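Local atomic coordinates of 4-hydroxybutyrate CoA-transferase (PDB entry 3EH7), a protein that probably transfers coenzyme A between carboxylic acids such as acetate and 4-hydroxybutyrate. Residues I159-P164 against M182-I187; A37-S42 against P186-A191. All coordinates share one frame; numbering follows the deposited sequence.

Overall arrangement
Both contacts gather at the C-terminal ends of the strands of one six-stranded parallel sheet, their centres about 9 Å apart. Contact 1 joins the exits of the neighbouring strands 154-160 and 179-183; contact 2 takes the chain leaving 179-183 and lays it against the turn before helix 41-49. P186 and I187 belong to both, so the segment 182-191 runs from one contact into the other. Y185 ties them further: its ring faces N160 in contact 1, while its OH lies 2.8 Å from N of Q41 in contact 2, a probable hydrogen bond. Between them, Q126 of strand 122-127 hydrogen-bonds to both N160 and G38.

Contact 1: residues I159-P164 against M182-I187; sequences INRQMP and MADYPI
The guanidinium of R161 carries the methyl CE of M182 over the centre of one face, with CZ to CE 3.5 Å, while NH2 donates within its own plane to A183 O at the edge. The Y185 ring has ND2 of N160 above one face, 3.3 Å from its plane and offset toward the rim, the amide tilted 39° to it. With CG anti to the backbone N (chi1 -179°), N160 aims its amide at the backbone of Y185: ND2 donates to Y185 O (2.9 Å), and OD1 accepts from Y185 N. Q162 N reaches OD1 from the opposite face, completing an Asx turn inside the type I turn N160-M163. ND2 also bonds Q126, which helps fix the amide's rotation; the Y185 hydroxyl is bound to E158. A183 O is likewise gripped twice, by R161 N (3.0 Å) and NH2 from opposite faces of its plane. Further out, Q162 NE2 meets D184 OD1 at 2.9 Å from above the carboxylate plane. A183 N to I159 O (2.9 Å) is a ladder bond of the parallel pair, which gives way to loops here, at the C-terminal ends of the strands of a Rossmann-like parallel sheet.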
# COMPACT_ATOMS: atom_id res chain seq x y z
N ILE A 159 5.36 12.50 35.05
CA ILE A 159 6.16 11.41 35.60
C ILE A 159 5.36 10.64 36.66
O ILE A 159 5.12 11.11 37.78
CB ILE A 159 7.52 11.90 36.17
CG1 ILE A 159 8.31 12.61 35.08
CG2 ILE A 159 8.32 10.73 36.70
CD1 ILE A 159 9.79 12.88 35.46
N ASN A 160 4.95 9.44 36.29
CA ASN A 160 4.11 8.62 37.14
C ASN A 160 4.95 7.51 37.80
O ASN A 160 5.66 6.74 37.12
CB ASN A 160 2.96 8.07 36.30
CG ASN A 160 1.98 7.20 37.08
OD1 ASN A 160 2.07 7.02 38.31
ND2 ASN A 160 1.03 6.64 36.34
N ARG A 161 4.87 7.43 39.11
CA ARG A 161 5.63 6.40 39.84
C ARG A 161 5.23 5.02 39.36
O ARG A 161 6.01 4.07 39.48
CB ARG A 161 5.40 6.46 41.35
CG ARG A 161 5.47 7.82 42.03
CD ARG A 161 6.60 8.66 41.59
NE ARG A 161 6.92 9.71 42.56
CZ ARG A 161 6.16 10.76 42.85
NH1 ARG A 161 6.57 11.63 43.77
NH2 ARG A 161 5.00 10.97 42.23
N GLN A 162 4.02 4.90 38.81
CA GLN A 162 3.50 3.60 38.39
C GLN A 162 3.65 3.33 36.90
O GLN A 162 3.28 2.25 36.45
CB GLN A 162 2.05 3.44 38.85
CG GLN A 162 1.93 3.50 40.36
CD GLN A 162 0.59 3.04 40.87
OE1 GLN A 162 0.06 2.03 40.40
NE2 GLN A 162 0.03 3.76 41.85
N MSE A 163 4.19 4.28 36.13
CA MSE A 163 4.50 4.01 34.74
C MSE A 163 5.78 3.18 34.67
O MSE A 163 6.84 3.59 35.20
CB MSE A 163 4.71 5.29 33.95
CG MSE A 163 5.12 5.01 32.50
SE MSE A 163 3.66 4.28 31.46
CE MSE A 163 3.44 5.78 30.27
N PRO A 164 5.70 1.99 34.06
CA PRO A 164 6.87 1.13 34.09
C PRO A 164 8.01 1.67 33.24
O PRO A 164 7.78 2.48 32.34
CB PRO A 164 6.36 -0.20 33.53
CG PRO A 164 5.15 0.14 32.79
CD PRO A 164 4.54 1.32 33.46
N MSE A 182 4.30 15.70 38.57
CA MSE A 182 4.46 14.43 39.28
C MSE A 182 3.10 13.72 39.44
O MSE A 182 2.06 14.36 39.60
CB MSE A 182 5.17 14.62 40.64
CG MSE A 182 6.62 15.20 40.57
SE MSE A 182 7.78 14.29 39.33
CE MSE A 182 7.69 12.51 40.19
N ALA A 183 3.12 12.39 39.40
CA ALA A 183 1.90 11.62 39.60
C ALA A 183 2.15 10.23 40.22
O ALA A 183 3.28 9.74 40.26
CB ALA A 183 1.16 11.49 38.30
N ASP A 184 1.08 9.61 40.70
CA ASP A 184 1.15 8.24 41.23
C ASP A 184 -0.22 7.58 41.11
O ASP A 184 -1.09 7.76 41.94
CB ASP A 184 1.65 8.28 42.69
CG ASP A 184 1.89 6.88 43.27
OD1 ASP A 184 1.89 5.88 42.50
OD2 ASP A 184 2.09 6.79 44.51
N TYR A 185 -0.43 6.84 40.04
CA TYR A 185 -1.75 6.28 39.81
C TYR A 185 -1.60 5.12 38.86
O TYR A 185 -0.68 5.11 38.06
CB TYR A 185 -2.74 7.33 39.24
CG TYR A 185 -2.35 7.92 37.90
CD1 TYR A 185 -2.42 7.16 36.73
CD2 TYR A 185 -1.90 9.23 37.81
CE1 TYR A 185 -2.06 7.69 35.50
CE2 TYR A 185 -1.51 9.77 36.58
CZ TYR A 185 -1.59 8.99 35.43
OH TYR A 185 -1.23 9.50 34.19
N PRO A 186 -2.49 4.13 38.98
CA PRO A 186 -2.40 3.01 38.08
C PRO A 186 -2.74 3.45 36.66
O PRO A 186 -3.70 4.17 36.44
CB PRO A 186 -3.44 2.02 38.64
CG PRO A 186 -4.38 2.87 39.43
CD PRO A 186 -3.50 3.91 40.04
N ILE A 187 -1.94 3.03 35.69
CA ILE A 187 -2.23 3.42 34.31
C ILE A 187 -3.48 2.65 33.85
O ILE A 187 -3.91 1.73 34.54
CB ILE A 187 -1.01 3.22 33.39
CG1 ILE A 187 -0.69 1.74 33.19
CG2 ILE A 187 0.23 3.96 33.97
CD1 ILE A 187 0.48 1.54 32.18

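Contact 2: residues A37-S42 against P186-A191; sequences AGVPQS and PIYSLA
P186 O is approached by a water at 2.6 Å and, more weakly, by NE2 of Q41 at 3.5 Å. The same water donates to OE1 of Q41 (3.0 Å), so both ends of this amide are linked to one carbonyl, directly through the nitrogen and by way of the water through the oxygen. The amide also lies as a lid on the ring of Y188: the two planes are only 17° apart, stacked, with NE2 over the ring centre and CD nearest to CZ at 3.6 Å. Q41 and Y188 reach toward each other head-on, and the straight outer part of Q41 (chi2 171°) runs along the ring from the hydroxyl end, CG near OH, to put NE2 over its middle. At the ring's edge, in plane, sits CG1 of V39, 4.0 Å from CE2. A37 meets the backbone of Y188: its O accepts a weak bond from Y188 N (3.4 Å) and touches CB of I187, while its CB lies 3.5 Å from Y188 O, a carbonyl that Y281 of helix 278-284 hydrogen-bonds. Q41 opens helix 41-49 just after P40 at the N-cap, and S42 N is bonded to E158. The loop after strand 179-183 is thus joined to the start of helix 41-49 through an amide-on-aromatic stack.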
# COMPACT_ATOMS: atom_id res chain seq x y z
N ALA A 37 -2.94 3.38 26.69
CA ALA A 37 -2.92 3.12 28.14
C ALA A 37 -2.07 4.14 28.89
O ALA A 37 -2.22 4.30 30.11
CB ALA A 37 -2.43 1.70 28.46
N GLY A 38 -1.20 4.84 28.16
CA GLY A 38 -0.31 5.81 28.75
C GLY A 38 -0.82 7.22 28.68
O GLY A 38 -0.07 8.14 28.83
N VAL A 39 -2.11 7.39 28.43
CA VAL A 39 -2.69 8.73 28.40
C VAL A 39 -2.37 9.39 29.75
O VAL A 39 -2.53 8.78 30.79
CB VAL A 39 -4.23 8.67 28.16
CG1 VAL A 39 -4.94 9.77 28.91
CG2 VAL A 39 -4.56 8.76 26.66
N PRO A 40 -1.86 10.62 29.72
CA PRO A 40 -1.47 11.28 30.97
C PRO A 40 -2.69 11.77 31.78
O PRO A 40 -3.15 12.88 31.60
CB PRO A 40 -0.63 12.47 30.47
CG PRO A 40 -1.22 12.78 29.14
CD PRO A 40 -1.55 11.45 28.54
N GLN A 41 -3.18 10.93 32.68
CA GLN A 41 -4.46 11.16 33.34
C GLN A 41 -4.55 12.46 34.14
O GLN A 41 -5.60 13.10 34.10
CB GLN A 41 -4.84 9.97 34.23
CG GLN A 41 -5.03 8.69 33.46
CD GLN A 41 -5.19 7.48 34.34
OE1 GLN A 41 -5.77 7.57 35.44
NE2 GLN A 41 -4.66 6.34 33.88
N SER A 42 -3.49 12.85 34.87
CA SER A 42 -3.54 14.10 35.67
C SER A 42 -3.67 15.34 34.81
O SER A 42 -4.45 16.26 35.12
CB SER A 42 -2.31 14.27 36.56
OG SER A 42 -2.16 13.15 37.39
N PRO A 186 -2.49 4.13 38.98
CA PRO A 186 -2.40 3.01 38.08
C PRO A 186 -2.74 3.45 36.66
O PRO A 186 -3.70 4.17 36.44
CB PRO A 186 -3.44 2.02 38.64
CG PRO A 186 -4.38 2.87 39.43
CD PRO A 186 -3.50 3.91 40.04
N ILE A 187 -1.94 3.03 35.69
CA ILE A 187 -2.23 3.42 34.31
C ILE A 187 -3.48 2.65 33.85
O ILE A 187 -3.91 1.73 34.54
CB ILE A 187 -1.01 3.22 33.39
CG1 ILE A 187 -0.69 1.74 33.19
CG2 ILE A 187 0.23 3.96 33.97
CD1 ILE A 187 0.48 1.54 32.18
N TYR A 188 -4.07 3.03 32.72
CA TYR A 188 -5.30 2.35 32.25
C TYR A 188 -4.98 0.89 31.98
O TYR A 188 -3.95 0.58 31.39
CB TYR A 188 -5.89 3.00 30.99
CG TYR A 188 -6.52 4.35 31.25
CD1 TYR A 188 -7.50 4.51 32.21
CD2 TYR A 188 -6.12 5.48 30.54
CE1 TYR A 188 -8.09 5.75 32.47
CE2 TYR A 188 -6.70 6.73 30.78
CZ TYR A 188 -7.68 6.86 31.75
OH TYR A 188 -8.25 8.09 32.00
N SER A 189 -5.85 0.00 32.48
CA SER A 189 -5.73 -1.41 32.23
C SER A 189 -6.95 -1.98 31.51
O SER A 189 -8.01 -1.37 31.46
CB SER A 189 -5.49 -2.18 33.51
OG SER A 189 -6.56 -2.00 34.40
N LEU A 190 -6.76 -3.16 30.95
CA LEU A 190 -7.80 -3.88 30.25
C LEU A 190 -8.00 -5.19 30.93
O LEU A 190 -7.02 -5.89 31.25
CB LEU A 190 -7.33 -4.23 28.85
CG LEU A 190 -7.25 -3.21 27.75
CD1 LEU A 190 -6.60 -3.92 26.58
CD2 LEU A 190 -8.62 -2.68 27.39
N ALA A 191 -9.26 -5.55 31.13
CA ALA A 191 -9.65 -6.91 31.44
C ALA A 191 -9.82 -7.66 30.13
O ALA A 191 -10.23 -7.07 29.11
CB ALA A 191 -10.97 -6.94 32.24
O HOH W 1 -5.56 5.53 37.59